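Local atomic coordinates of DUF115 domain-containing protein (Magnetospirillum magneticum AMB-1, PDB entry 5MU5), a protein that probably glycosylates flagellin as a Maf-type glycosyltransferase, and is involved in the formation of the bacterial flagellum. Residues V290-V299 and L509-K518; E455-S465 and F490-I498. All coordinates share one frame; numbering follows the deposited sequence.

Interaction 1: V290-V299 and L509-K518; sequences VIKANQDRAV and LRLKSTPDMK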
ATOM      1  N   VAL A 290     -36.768   2.700  13.720  1.00 45.17           N
ATOM      2  CA  VAL A 290     -36.839   3.628  12.600  1.00 43.10           C
ATOM      3  C   VAL A 290     -36.475   2.920  11.296  1.00 41.47           C
ATOM      4  O   VAL A 290     -37.076   3.155  10.257  1.00 38.48           O
ATOM      5  CB  VAL A 290     -35.940   4.859  12.838  1.00 43.52           C
ATOM      6  CG1 VAL A 290     -35.892   5.765  11.614  1.00 43.03           C
ATOM      7  CG2 VAL A 290     -36.464   5.641  14.027  1.00 44.78           C
ATOM      8  N   ILE A 291     -35.484   2.050  11.354  1.00 41.04           N
ATOM      9  CA  ILE A 291     -35.089   1.303  10.176  1.00 41.22           C
ATOM     10  C   ILE A 291     -36.263   0.417   9.757  1.00 42.88           C
ATOM     11  O   ILE A 291     -36.587   0.308   8.575  1.00 43.46           O
ATOM     12  CB  ILE A 291     -33.865   0.413  10.455  1.00 40.04           C
ATOM     13  CG1 ILE A 291     -32.645   1.271  10.792  1.00 41.54           C
ATOM     14  CG2 ILE A 291     -33.542  -0.447   9.243  1.00 40.09           C
ATOM     15  CD1 ILE A 291     -31.461   0.483  11.311  1.00 39.01           C
ATOM     16  N   LYS A 292     -36.897  -0.206  10.739  1.00 44.76           N
ATOM     17  CA  LYS A 292     -38.019  -1.110  10.489  1.00 46.37           C
ATOM     18  C   LYS A 292     -39.201  -0.388   9.873  1.00 46.20           C
ATOM     19  O   LYS A 292     -39.768  -0.859   8.899  1.00 44.11           O
ATOM     20  CB  LYS A 292     -38.447  -1.798  11.773  1.00 47.61           C
ATOM     21  CG  LYS A 292     -39.413  -2.933  11.543  1.00 50.79           C
ATOM     22  CD  LYS A 292     -39.482  -3.866  12.738  1.00 52.93           C
ATOM     23  CE  LYS A 292     -40.325  -5.077  12.362  1.00 55.66           C
ATOM     24  NZ  LYS A 292     -40.537  -5.976  13.523  1.00 56.32           N
ATOM     25  N   ALA A 293     -39.524   0.777  10.422  1.00 47.69           N
ATOM     26  CA  ALA A 293     -40.642   1.592   9.947  1.00 48.48           C
ATOM     27  C   ALA A 293     -40.404   2.183   8.562  1.00 45.92           C
ATOM     28  O   ALA A 293     -41.348   2.599   7.910  1.00 44.76           O
ATOM     29  CB  ALA A 293     -40.924   2.716  10.936  1.00 50.66           C
ATOM     30  N   ASN A 294     -39.160   2.199   8.104  1.00 42.21           N
ATOM     31  CA  ASN A 294     -38.842   2.772   6.805  1.00 42.52           C
ATOM     32  C   ASN A 294     -38.364   1.780   5.740  1.00 42.03           C
ATOM     33  O   ASN A 294     -38.158   2.172   4.602  1.00 41.50           O
ATOM     34  CB  ASN A 294     -37.794   3.873   6.987  1.00 42.00           C
ATOM     35  CG  ASN A 294     -38.384   5.128   7.574  1.00 43.79           C
ATOM     36  OD1 ASN A 294     -38.950   5.949   6.857  1.00 42.61           O
ATOM     37  ND2 ASN A 294     -38.255   5.291   8.885  1.00 44.77           N
ATOM     38  N   GLN A 295     -38.210   0.508   6.083  1.00 42.09           N
ATOM     39  CA  GLN A 295     -37.627  -0.439   5.143  1.00 44.44           C
ATOM     40  C   GLN A 295     -38.437  -0.599   3.871  1.00 46.04           C
ATOM     41  O   GLN A 295     -37.888  -1.004   2.839  1.00 47.99           O
ATOM     42  CB  GLN A 295     -37.391  -1.810   5.777  1.00 43.94           C
ATOM     43  CG  GLN A 295     -38.644  -2.626   6.000  1.00 43.81           C
ATOM     44  CD  GLN A 295     -38.318  -3.973   6.589  1.00 43.99           C
ATOM     45  OE1 GLN A 295     -37.504  -4.706   6.053  1.00 44.54           O
ATOM     46  NE2 GLN A 295     -38.948  -4.307   7.701  1.00 47.20           N
ATOM     47  N   ASP A 296     -39.723  -0.275   3.927  1.00 44.75           N
ATOM     48  CA  ASP A 296     -40.561  -0.346   2.732  1.00 48.23           C
ATOM     49  C   ASP A 296     -40.211   0.704   1.646  1.00 47.82           C
ATOM     50  O   ASP A 296     -40.498   0.475   0.456  1.00 47.23           O
ATOM     51  CB  ASP A 296     -42.052  -0.299   3.100  1.00 51.14           C
ATOM     52  CG  ASP A 296     -42.450   0.994   3.780  1.00 57.99           C
ATOM     53  OD1 ASP A 296     -41.572   1.678   4.371  1.00 62.65           O
ATOM     54  OD2 ASP A 296     -43.656   1.329   3.741  1.00 66.38           O
ATOM     55  N   ARG A 297     -39.580   1.813   2.045  1.00 43.97           N
ATOM     56  CA  ARG A 297     -39.211   2.882   1.121  1.00 45.08           C
ATOM     57  C   ARG A 297     -37.729   3.307   1.142  1.00 43.89           C
ATOM     58  O   ARG A 297     -37.366   4.391   0.667  1.00 45.33           O
ATOM     59  CB  ARG A 297     -40.106   4.092   1.325  1.00 48.29           C
ATOM     60  CG  ARG A 297     -39.964   4.784   2.665  1.00 52.74           C
ATOM     61  CD  ARG A 297     -41.066   5.818   2.813  1.00 58.81           C
ATOM     62  NE  ARG A 297     -41.282   6.202   4.202  1.00 67.83           N
ATOM     63  CZ  ARG A 297     -41.899   5.447   5.110  1.00 76.38           C
ATOM     64  NH1 ARG A 297     -42.365   4.237   4.788  1.00 80.09           N
ATOM     65  NH2 ARG A 297     -42.039   5.896   6.355  1.00 77.59           N
ATOM     66  N   ALA A 298     -36.868   2.443   1.656  1.00 41.48           N
ATOM     67  CA  ALA A 298     -35.430   2.665   1.589  1.00 38.49           C
ATOM     68  C   ALA A 298     -34.733   1.366   1.244  1.00 38.36           C
ATOM     69  O   ALA A 298     -35.216   0.289   1.579  1.00 38.96           O
ATOM     70  CB  ALA A 298     -34.906   3.199   2.906  1.00 38.31           C
ATOM     71  N   VAL A 299     -33.574   1.456   0.604  1.00 35.93           N
ATOM     72  CA  VAL A 299     -32.830   0.250   0.276  1.00 35.93           C
ATOM     73  C   VAL A 299     -31.967  -0.083   1.477  1.00 35.83           C
ATOM     74  O   VAL A 299     -31.271   0.789   1.960  1.00 35.97           O
ATOM     75  CB  VAL A 299     -31.998   0.470  -0.993  1.00 36.12           C
ATOM     76  CG1 VAL A 299     -31.019  -0.677  -1.221  1.00 35.85           C
ATOM     77  CG2 VAL A 299     -32.958   0.646  -2.165  1.00 35.57           C
ATOM     78  N   LEU A 509     -35.160  11.637  11.288  1.00 44.44           N
ATOM     79  CA  LEU A 509     -35.150  11.151   9.918  1.00 47.62           C
ATOM     80  C   LEU A 509     -36.542  11.202   9.304  1.00 47.98           C
ATOM     81  O   LEU A 509     -37.465  10.650   9.866  1.00 50.65           O
ATOM     82  CB  LEU A 509     -34.619   9.720   9.897  1.00 48.70           C
ATOM     83  CG  LEU A 509     -34.563   8.953   8.579  1.00 50.67           C
ATOM     84  CD1 LEU A 509     -33.421   7.942   8.609  1.00 51.15           C
ATOM     85  CD2 LEU A 509     -35.879   8.256   8.274  1.00 50.34           C
ATOM     86  N   ARG A 510     -36.683  11.888   8.171  1.00 49.11           N
ATOM     87  CA  ARG A 510     -37.937  11.920   7.391  1.00 51.54           C
ATOM     88  C   ARG A 510     -37.539  11.676   5.948  1.00 49.37           C
ATOM     89  O   ARG A 510     -36.707  12.397   5.410  1.00 50.17           O
ATOM     90  CB  ARG A 510     -38.647  13.285   7.444  1.00 53.99           C
ATOM     91  CG  ARG A 510     -39.155  13.740   8.804  1.00 60.92           C
ATOM     92  CD  ARG A 510     -40.275  12.856   9.356  1.00 64.50           C
ATOM     93  NE  ARG A 510     -40.765  13.352  10.643  1.00 68.51           N
ATOM     94  CZ  ARG A 510     -40.132  13.219  11.810  1.00 72.35           C
ATOM     95  NH1 ARG A 510     -38.949  12.608  11.897  1.00 71.02           N
ATOM     96  NH2 ARG A 510     -40.679  13.715  12.912  1.00 76.44           N
ATOM     97  N   LEU A 511     -38.139  10.686   5.313  1.00 48.09           N
ATOM     98  CA  LEU A 511     -37.817  10.364   3.934  1.00 46.41           C
ATOM     99  C   LEU A 511     -38.884  10.911   2.999  1.00 49.40           C
ATOM    100  O   LEU A 511     -40.026  11.069   3.389  1.00 54.28           O
ATOM    101  CB  LEU A 511     -37.700   8.855   3.770  1.00 44.02           C
ATOM    102  CG  LEU A 511     -36.722   8.161   4.718  1.00 43.19           C
ATOM    103  CD1 LEU A 511     -36.785   6.658   4.469  1.00 43.19           C
ATOM    104  CD2 LEU A 511     -35.306   8.689   4.545  1.00 40.48           C
ATOM    105  N   LYS A 512     -38.503  11.192   1.760  1.00 51.75           N
ATOM    106  CA  LYS A 512     -39.429  11.688   0.746  1.00 55.14           C
ATOM    107  C   LYS A 512     -39.829  10.565  -0.218  1.00 52.49           C
ATOM    108  O   LYS A 512     -40.602  10.780  -1.136  1.00 56.37           O
ATOM    109  CB  LYS A 512     -38.762  12.820  -0.046  1.00 57.60           C
ATOM    110  CG  LYS A 512     -38.368  14.022   0.801  1.00 63.41           C
ATOM    111  CD  LYS A 512     -37.353  14.909   0.086  1.00 69.71           C
ATOM    112  CE  LYS A 512     -36.872  16.044   0.986  1.00 73.19           C
ATOM    113  NZ  LYS A 512     -35.489  16.454   0.618  1.00 77.11           N
ATOM    114  N   SER A 513     -39.312   9.365  -0.006  1.00 48.81           N
ATOM    115  CA  SER A 513     -39.517   8.267  -0.947  1.00 48.05           C
ATOM    116  C   SER A 513     -40.798   7.480  -0.699  1.00 46.60           C
ATOM    117  O   SER A 513     -41.451   7.653   0.309  1.00 45.46           O
ATOM    118  CB  SER A 513     -38.332   7.315  -0.857  1.00 46.59           C
ATOM    119  OG  SER A 513     -38.119   6.965   0.500  1.00 50.65           O
ATOM    120  N   THR A 514     -41.110   6.596  -1.638  1.00 47.41           N
ATOM    121  CA  THR A 514     -42.250   5.685  -1.558  1.00 48.84           C
ATOM    122  C   THR A 514     -41.827   4.253  -1.888  1.00 48.52           C
ATOM    123  O   THR A 514     -40.737   4.027  -2.451  1.00 48.81           O
ATOM    124  CB  THR A 514     -43.308   6.065  -2.597  1.00 50.11           C
ATOM    125  OG1 THR A 514     -42.787   5.837  -3.915  1.00 48.29           O
ATOM    126  CG2 THR A 514     -43.701   7.524  -2.451  1.00 50.84           C
ATOM    127  N   PRO A 515     -42.686   3.270  -1.566  1.00 47.55           N
ATOM    128  CA  PRO A 515     -42.349   1.903  -1.989  1.00 47.51           C
ATOM    129  C   PRO A 515     -42.208   1.762  -3.506  1.00 47.07           C
ATOM    130  O   PRO A 515     -41.380   0.984  -3.957  1.00 49.35           O
ATOM    131  CB  PRO A 515     -43.521   1.064  -1.475  1.00 47.06           C
ATOM    132  CG  PRO A 515     -44.126   1.870  -0.380  1.00 46.99           C
ATOM    133  CD  PRO A 515     -43.883   3.311  -0.711  1.00 47.01           C
ATOM    134  N   ASP A 516     -43.006   2.497  -4.279  1.00 47.75           N
ATOM    135  CA  ASP A 516     -42.903   2.473  -5.757  1.00 47.97           C
ATOM    136  C   ASP A 516     -41.554   2.981  -6.247  1.00 45.50           C
ATOM    137  O   ASP A 516     -40.957   2.388  -7.153  1.00 42.92           O
ATOM    138  CB  ASP A 516     -44.025   3.297  -6.414  1.00 51.06           C
ATOM    139  CG  ASP A 516     -45.385   2.584  -6.384  1.00 55.13           C
ATOM    140  OD1 ASP A 516     -45.480   1.547  -5.697  1.00 55.84           O
ATOM    141  OD2 ASP A 516     -46.353   3.053  -7.049  1.00 60.12           O
ATOM    142  N   MET A 517     -41.084   4.079  -5.649  1.00 45.26           N
ATOM    143  CA  MET A 517     -39.793   4.659  -5.986  1.00 45.58           C
ATOM    144  C   MET A 517     -38.681   3.636  -5.717  1.00 43.18           C
ATOM    145  O   MET A 517     -37.766   3.446  -6.545  1.00 40.60           O
ATOM    146  CB  MET A 517     -39.560   5.940  -5.174  1.00 50.61           C
ATOM    147  CG  MET A 517     -38.299   6.721  -5.567  1.00 54.57           C
ATOM    148  SD  MET A 517     -37.936   8.168  -4.526  1.00 60.34           S
ATOM    149  CE  MET A 517     -39.450   9.132  -4.747  1.00 57.62           C
ATOM    150  N   LYS A 518     -38.780   2.967  -4.566  1.00 42.32           N
ATOM    151  CA  LYS A 518     -37.838   1.923  -4.177  1.00 40.75           C
ATOM    152  C   LYS A 518     -37.821   0.805  -5.210  1.00 42.05           C
ATOM    153  O   LYS A 518     -36.743   0.388  -5.642  1.00 42.17           O
ATOM    154  CB  LYS A 518     -38.185   1.332  -2.805  1.00 41.13           C
ATOM    155  CG  LYS A 518     -37.208   0.252  -2.366  1.00 41.36           C
ATOM    156  CD  LYS A 518     -37.560  -0.384  -1.031  1.00 42.58           C
ATOM    157  CE  LYS A 518     -36.495  -1.411  -0.725  1.00 44.84           C
ATOM    158  NZ  LYS A 518     -36.727  -2.104   0.559  1.00 48.72           N
TER

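Interaction 2: E455-S465 and F490-I498; sequences EPGNFGGVVYS and FNCSDGVMI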
ATOM      1  N   GLU A 455     -11.474  10.355  20.011  1.00 36.12           N
ATOM      2  CA  GLU A 455     -11.842  10.982  18.754  1.00 38.05           C
ATOM      3  C   GLU A 455     -13.147  11.727  18.909  1.00 35.73           C
ATOM      4  O   GLU A 455     -13.977  11.330  19.701  1.00 36.00           O
ATOM      5  CB  GLU A 455     -11.999   9.923  17.657  1.00 37.71           C
ATOM      6  CG  GLU A 455     -10.706   9.233  17.251  1.00 42.41           C
ATOM      7  CD  GLU A 455      -9.630  10.196  16.746  1.00 47.04           C
ATOM      8  OE1 GLU A 455      -9.925  11.044  15.869  1.00 44.54           O
ATOM      9  OE2 GLU A 455      -8.484  10.109  17.236  1.00 47.72           O
ATOM     10  N   PRO A 456     -13.341  12.809  18.146  1.00 38.50           N
ATOM     11  CA  PRO A 456     -14.629  13.483  18.254  1.00 38.03           C
ATOM     12  C   PRO A 456     -15.756  12.537  17.838  1.00 36.10           C
ATOM     13  O   PRO A 456     -15.594  11.737  16.905  1.00 33.03           O
ATOM     14  CB  PRO A 456     -14.510  14.663  17.264  1.00 38.14           C
ATOM     15  CG  PRO A 456     -13.373  14.315  16.380  1.00 40.44           C
ATOM     16  CD  PRO A 456     -12.438  13.506  17.214  1.00 40.81           C
ATOM     17  N   GLY A 457     -16.872  12.624  18.544  1.00 33.44           N
ATOM     18  CA  GLY A 457     -17.992  11.758  18.306  1.00 34.07           C
ATOM     19  C   GLY A 457     -18.950  12.378  17.326  1.00 35.31           C
ATOM     20  O   GLY A 457     -19.013  13.599  17.199  1.00 38.60           O
ATOM     21  N   ASN A 458     -19.698  11.530  16.629  1.00 34.71           N
ATOM     22  CA  ASN A 458     -20.726  11.990  15.702  1.00 34.89           C
ATOM     23  C   ASN A 458     -21.748  12.908  16.389  1.00 36.22           C
ATOM     24  O   ASN A 458     -22.156  13.942  15.822  1.00 37.59           O
ATOM     25  CB  ASN A 458     -21.432  10.788  15.089  1.00 34.44           C
ATOM     26  CG  ASN A 458     -22.436  11.172  14.019  1.00 34.69           C
ATOM     27  OD1 ASN A 458     -22.112  11.898  13.078  1.00 34.71           O
ATOM     28  ND2 ASN A 458     -23.661  10.654  14.143  1.00 31.94           N
ATOM     29  N   PHE A 459     -22.163  12.532  17.595  1.00 35.23           N
ATOM     30  CA  PHE A 459     -23.096  13.360  18.383  1.00 37.31           C
ATOM     31  C   PHE A 459     -22.348  14.160  19.427  1.00 38.06           C
ATOM     32  O   PHE A 459     -22.842  14.388  20.541  1.00 38.73           O
ATOM     33  CB  PHE A 459     -24.226  12.510  19.007  1.00 37.96           C
ATOM     34  CG  PHE A 459     -25.118  11.877  17.975  1.00 39.14           C
ATOM     35  CD1 PHE A 459     -25.741  12.660  17.013  1.00 40.03           C
ATOM     36  CD2 PHE A 459     -25.291  10.509  17.929  1.00 41.47           C
ATOM     37  CE1 PHE A 459     -26.531  12.087  16.033  1.00 43.45           C
ATOM     38  CE2 PHE A 459     -26.094   9.927  16.962  1.00 42.04           C
ATOM     39  CZ  PHE A 459     -26.713  10.714  16.013  1.00 41.50           C
ATOM     40  N   GLY A 460     -21.151  14.606  19.055  1.00 39.00           N
ATOM     41  CA  GLY A 460     -20.341  15.435  19.940  1.00 41.17           C
ATOM     42  C   GLY A 460     -19.635  14.607  20.993  1.00 41.39           C
ATOM     43  O   GLY A 460     -19.741  13.388  21.037  1.00 43.59           O
ATOM     44  N   GLY A 461     -18.906  15.281  21.849  1.00 43.20           N
ATOM     45  CA  GLY A 461     -18.140  14.583  22.846  1.00 44.10           C
ATOM     46  C   GLY A 461     -17.030  13.736  22.238  1.00 43.34           C
ATOM     47  O   GLY A 461     -16.510  14.011  21.147  1.00 40.73           O
ATOM     48  N   VAL A 462     -16.722  12.664  22.945  1.00 42.55           N
ATOM     49  CA  VAL A 462     -15.579  11.860  22.648  1.00 42.32           C
ATOM     50  C   VAL A 462     -15.961  10.400  22.535  1.00 39.77           C
ATOM     51  O   VAL A 462     -16.758   9.888  23.320  1.00 39.22           O
ATOM     52  CB  VAL A 462     -14.556  12.074  23.795  1.00 43.38           C
ATOM     53  CG1 VAL A 462     -13.569  10.936  23.910  1.00 45.85           C
ATOM     54  CG2 VAL A 462     -13.845  13.403  23.604  1.00 43.81           C
ATOM     55  N   VAL A 463     -15.387   9.728  21.553  1.00 39.03           N
ATOM     56  CA  VAL A 463     -15.515   8.287  21.482  1.00 40.60           C
ATOM     57  C   VAL A 463     -14.105   7.700  21.388  1.00 39.69           C
ATOM     58  O   VAL A 463     -13.197   8.330  20.858  1.00 41.62           O
ATOM     59  CB  VAL A 463     -16.414   7.799  20.306  1.00 40.07           C
ATOM     60  CG1 VAL A 463     -17.756   8.520  20.299  1.00 40.47           C
ATOM     61  CG2 VAL A 463     -15.735   7.986  18.981  1.00 41.82           C
ATOM     62  N   TYR A 464     -13.929   6.517  21.960  1.00 36.98           N
ATOM     63  CA  TYR A 464     -12.693   5.785  21.875  1.00 37.17           C
ATOM     64  C   TYR A 464     -12.686   4.846  20.659  1.00 36.29           C
ATOM     65  O   TYR A 464     -13.603   4.044  20.444  1.00 35.31           O
ATOM     66  CB  TYR A 464     -12.480   5.004  23.162  1.00 38.38           C
ATOM     67  CG  TYR A 464     -12.135   5.893  24.330  1.00 38.38           C
ATOM     68  CD1 TYR A 464     -13.115   6.524  25.064  1.00 41.78           C
ATOM     69  CD2 TYR A 464     -10.822   6.092  24.690  1.00 43.67           C
ATOM     70  CE1 TYR A 464     -12.792   7.337  26.138  1.00 45.68           C
ATOM     71  CE2 TYR A 464     -10.482   6.903  25.756  1.00 48.39           C
ATOM     72  CZ  TYR A 464     -11.474   7.510  26.484  1.00 46.26           C
ATOM     73  OH  TYR A 464     -11.112   8.287  27.542  1.00 51.84           O
ATOM     74  N   SER A 465     -11.629   4.930  19.886  1.00 34.98           N
ATOM     75  CA  SER A 465     -11.540   4.205  18.658  1.00 39.47           C
ATOM     76  C   SER A 465     -10.155   3.588  18.488  1.00 41.63           C
ATOM     77  O   SER A 465      -9.178   4.095  19.009  1.00 46.37           O
ATOM     78  CB  SER A 465     -11.851   5.180  17.531  1.00 41.38           C
ATOM     79  OG  SER A 465     -11.896   4.518  16.289  1.00 48.43           O
ATOM     80  N   PHE A 490     -25.964  11.050   5.858  1.00 35.25           N
ATOM     81  CA  PHE A 490     -26.330  11.294   7.237  1.00 35.16           C
ATOM     82  C   PHE A 490     -25.810  10.177   8.102  1.00 35.46           C
ATOM     83  O   PHE A 490     -25.813   9.028   7.696  1.00 37.36           O
ATOM     84  CB  PHE A 490     -27.835  11.406   7.356  1.00 37.25           C
ATOM     85  CG  PHE A 490     -28.407  12.508   6.521  1.00 41.92           C
ATOM     86  CD1 PHE A 490     -28.822  12.266   5.221  1.00 43.04           C
ATOM     87  CD2 PHE A 490     -28.471  13.805   7.010  1.00 44.39           C
ATOM     88  CE1 PHE A 490     -29.329  13.288   4.443  1.00 43.91           C
ATOM     89  CE2 PHE A 490     -28.981  14.825   6.239  1.00 43.90           C
ATOM     90  CZ  PHE A 490     -29.401  14.571   4.957  1.00 45.26           C
ATOM     91  N   ASN A 491     -25.299  10.516   9.277  1.00 36.87           N
ATOM     92  CA  ASN A 491     -24.808   9.499  10.183  1.00 37.92           C
ATOM     93  C   ASN A 491     -25.723   9.507  11.379  1.00 37.45           C
ATOM     94  O   ASN A 491     -25.771  10.503  12.091  1.00 35.28           O
ATOM     95  CB  ASN A 491     -23.371   9.782  10.604  1.00 37.39           C
ATOM     96  CG  ASN A 491     -22.768   8.654  11.428  1.00 39.12           C
ATOM     97  OD1 ASN A 491     -23.391   7.595  11.637  1.00 40.09           O
ATOM     98  ND2 ASN A 491     -21.545   8.869  11.900  1.00 37.45           N
ATOM     99  N   CYS A 492     -26.468   8.413  11.559  1.00 35.46           N
ATOM    100  CA  CYS A 492     -27.345   8.232  12.709  1.00 36.87           C
ATOM    101  C   CYS A 492     -26.695   7.411  13.824  1.00 36.86           C
ATOM    102  O   CYS A 492     -27.295   7.219  14.899  1.00 36.29           O
ATOM    103  CB  CYS A 492     -28.667   7.563  12.281  1.00 41.52           C
ATOM    104  SG  CYS A 492     -29.594   8.442  10.979  1.00 41.69           S
ATOM    105  N   SER A 493     -25.467   6.942  13.584  1.00 36.34           N
ATOM    106  CA  SER A 493     -24.743   6.101  14.533  1.00 35.45           C
ATOM    107  C   SER A 493     -24.172   6.896  15.711  1.00 35.95           C
ATOM    108  O   SER A 493     -23.692   8.011  15.544  1.00 34.85           O
ATOM    109  CB  SER A 493     -23.593   5.387  13.822  1.00 36.26           C
ATOM    110  OG  SER A 493     -24.056   4.773  12.639  1.00 39.10           O
ATOM    111  N   ASP A 494     -24.196   6.312  16.901  1.00 36.91           N
ATOM    112  CA  ASP A 494     -23.612   6.972  18.050  1.00 38.14           C
ATOM    113  C   ASP A 494     -22.153   6.538  18.193  1.00 38.07           C
ATOM    114  O   ASP A 494     -21.803   5.817  19.114  1.00 40.49           O
ATOM    115  CB  ASP A 494     -24.406   6.691  19.331  1.00 38.38           C
ATOM    116  CG  ASP A 494     -23.950   7.584  20.518  1.00 42.42           C
ATOM    117  OD1 ASP A 494     -23.232   8.600  20.320  1.00 41.23           O
ATOM    118  OD2 ASP A 494     -24.308   7.254  21.662  1.00 46.16           O
ATOM    119  N   GLY A 495     -21.305   6.982  17.268  1.00 36.29           N
ATOM    120  CA  GLY A 495     -19.885   6.612  17.276  1.00 32.95           C
ATOM    121  C   GLY A 495     -19.070   7.791  16.829  1.00 31.93           C
ATOM    122  O   GLY A 495     -19.434   8.924  17.134  1.00 32.03           O
ATOM    123  N   VAL A 496     -17.977   7.540  16.108  1.00 32.84           N
ATOM    124  CA  VAL A 496     -17.114   8.622  15.639  1.00 35.01           C
ATOM    125  C   VAL A 496     -17.764   9.506  14.580  1.00 33.39           C
ATOM    126  O   VAL A 496     -18.628   9.067  13.818  1.00 33.08           O
ATOM    127  CB  VAL A 496     -15.795   8.147  14.971  1.00 37.88           C
ATOM    128  CG1 VAL A 496     -14.942   7.360  15.923  1.00 41.39           C
ATOM    129  CG2 VAL A 496     -16.060   7.373  13.681  1.00 37.49           C
ATOM    130  N   MET A 497     -17.283  10.740  14.526  1.00 32.36           N
ATOM    131  CA  MET A 497     -17.604  11.674  13.464  1.00 33.28           C
ATOM    132  C   MET A 497     -16.910  11.193  12.171  1.00 33.26           C
ATOM    133  O   MET A 497     -15.706  10.892  12.147  1.00 32.24           O
ATOM    134  CB  MET A 497     -17.074  13.075  13.839  1.00 35.45           C
ATOM    135  CG  MET A 497     -17.412  14.168  12.831  1.00 39.12           C
ATOM    136  SD  MET A 497     -19.196  14.490  12.725  1.00 44.61           S
ATOM    137  CE  MET A 497     -19.321  15.626  14.122  1.00 41.04           C
ATOM    138  N   ILE A 498     -17.678  11.105  11.097  1.00 32.63           N
ATOM    139  CA  ILE A 498     -17.154  10.752   9.791  1.00 32.48           C
ATOM    140  C   ILE A 498     -17.248  11.995   8.889  1.00 32.99           C
ATOM    141  O   ILE A 498     -18.305  12.620   8.795  1.00 33.86           O
ATOM    142  CB  ILE A 498     -17.954   9.591   9.190  1.00 32.66           C
ATOM    143  CG1 ILE A 498     -17.951   8.397  10.161  1.00 33.33           C
ATOM    144  CG2 ILE A 498     -17.394   9.198   7.842  1.00 32.24           C
ATOM    145  CD1 ILE A 498     -18.957   7.316   9.824  1.00 33.71           C
TER
HETATM  146  O   HOH W   1     -13.771  11.122  14.278  1.00 43.28           O
HETATM  147  O   HOH W   2     -20.374  11.448  11.172  1.00 34.15           O
HETATM  148  O   HOH W   3     -21.508   9.935  18.603  1.00 29.51           O

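Interaction 1: V290-V299 and L509-K518
Lys518 reaches across to the carbonyls of Gln295 and Ala298. Its CG stands anti to the backbone N (chi1 -179°), and every later torsion is also extended, which carries the amine straight over to them. CB starts near Asp296 O. CG lies beside Val299 CG2, at 4.3 Å. CD passes 3.4 Å from Asp296 O. CE then lies close to the carbonyl of Ala298. NZ at the tip donates to Gln295 O at 2.8 Å, almost in line with that carbonyl. A weak bond from Lys518 NZ to Ala298 O at 3.0 Å adds a second grip. NZ also forms a salt bridge with Asp318, a third partner for the ammonium.

The same loop is held from Ser513, whose OG donates to Arg297 O at 2.7 Å. Next to it the start of helix 515-528 packs on the loop. Pro515 CA makes a CH...O contact with Asp296 O at 3.4 Å. Thr514 is the N-cap of this helix, its OG1 accepting from Met517 N. The CB, CG and CD atoms of Arg297 run along the backbone of Ser513 and Thr514, and its NH1 forms a salt bridge with Asp296 OD1.

Farther along, the contact is made by leucine branches. Leu511 CD1 sits against the Asn294 amide and 4.2 Å from Ala298 CB. Leu509 CD2 meets Val290 CG1 and the same amide. Asn294 ND2 bonds back to Val290 O at 2.8 Å, which helps fix the rotation of the amide.

Beneath, Leu509 and Leu511 rest on Tyr410 of strand 408-412. Asn294, Ala298 and Leu511 touch Phe276 of strand 275-278. Strands 275-278 and 299-303, interior to the large mixed sheet, form a beta-alpha-beta crossover with helix 284-294. Segment 509-518 covers its helix-to-strand link.

Interaction 2: E455-S465 and F490-I498
Two backbone hydrogen bonds run across the contact. Asn458 N donates to Gly495 O at 2.7 Å, and Met497 N to Pro456 O at 3.1 Å. Both are nearly straight and flank a single beta bridge between Gly457 and Val496. They dock the loop of the antiparallel hairpin 453-465, with its type I turn from Gly457 to Gly460, on the chain leaving strand 488-491.

The side-chain bonds centre on Asn458. Its chi1 of -175° swings the amide away from its own backbone N and lets ND2 enter the 491-493 bend. There it donates to Asn491 O at 2.9 Å, from above the carbonyl plane, and to Ser493 O at 3.0 Å. Its amide stacks on that of Asn491, the planes 30° apart. Asn491 OD1 accepts from Ser493 N, closing an Asx turn. With an alanine in place of Asn458, the carbonyls of Asn491 and Ser493 would probably lose their shared amide donor, and the bend could shift.

One water bridges Asn458 OD1, Asn491 ND2 and Ile498 N; another joins Phe459 N, Asp494 OD1 and Gly495 O.

Among apolar contacts, Val463 CG2 and Val496 CG1 are modelled 3.2 Å apart, doubtfully close for methyls. The Phe459 ring turns its edge to Cys492 O and to Asp494 OD1, which also pairs with Arg419.

The chemistry implies that direct and water-mediated bonds satisfy many buried polar groups and set the loop's course.

Both contacts involve strands of the large mixed sheet: 299-303 in interaction 1, 488-491 in interaction 2. The centres of interactions 1 and 2 are about 25 Å apart. The nearest atoms of interactions 1 and 2 are about 5 Å apart, so they do not touch. Along the chain the order is 290-299, 455-465, 490-498, 509-518, with interaction 2 lying between the two halves of interaction 1. Strand 408-412 lies by both: Leu509 and Leu511 meet it in interaction 1, Asn491 and Ile498 in interaction 2. Interaction 1 packs 509-518 on a segment of the MptE-like region, while interaction 2 joins the small antiparallel sheet to the strand 488-491 side of the large sheet.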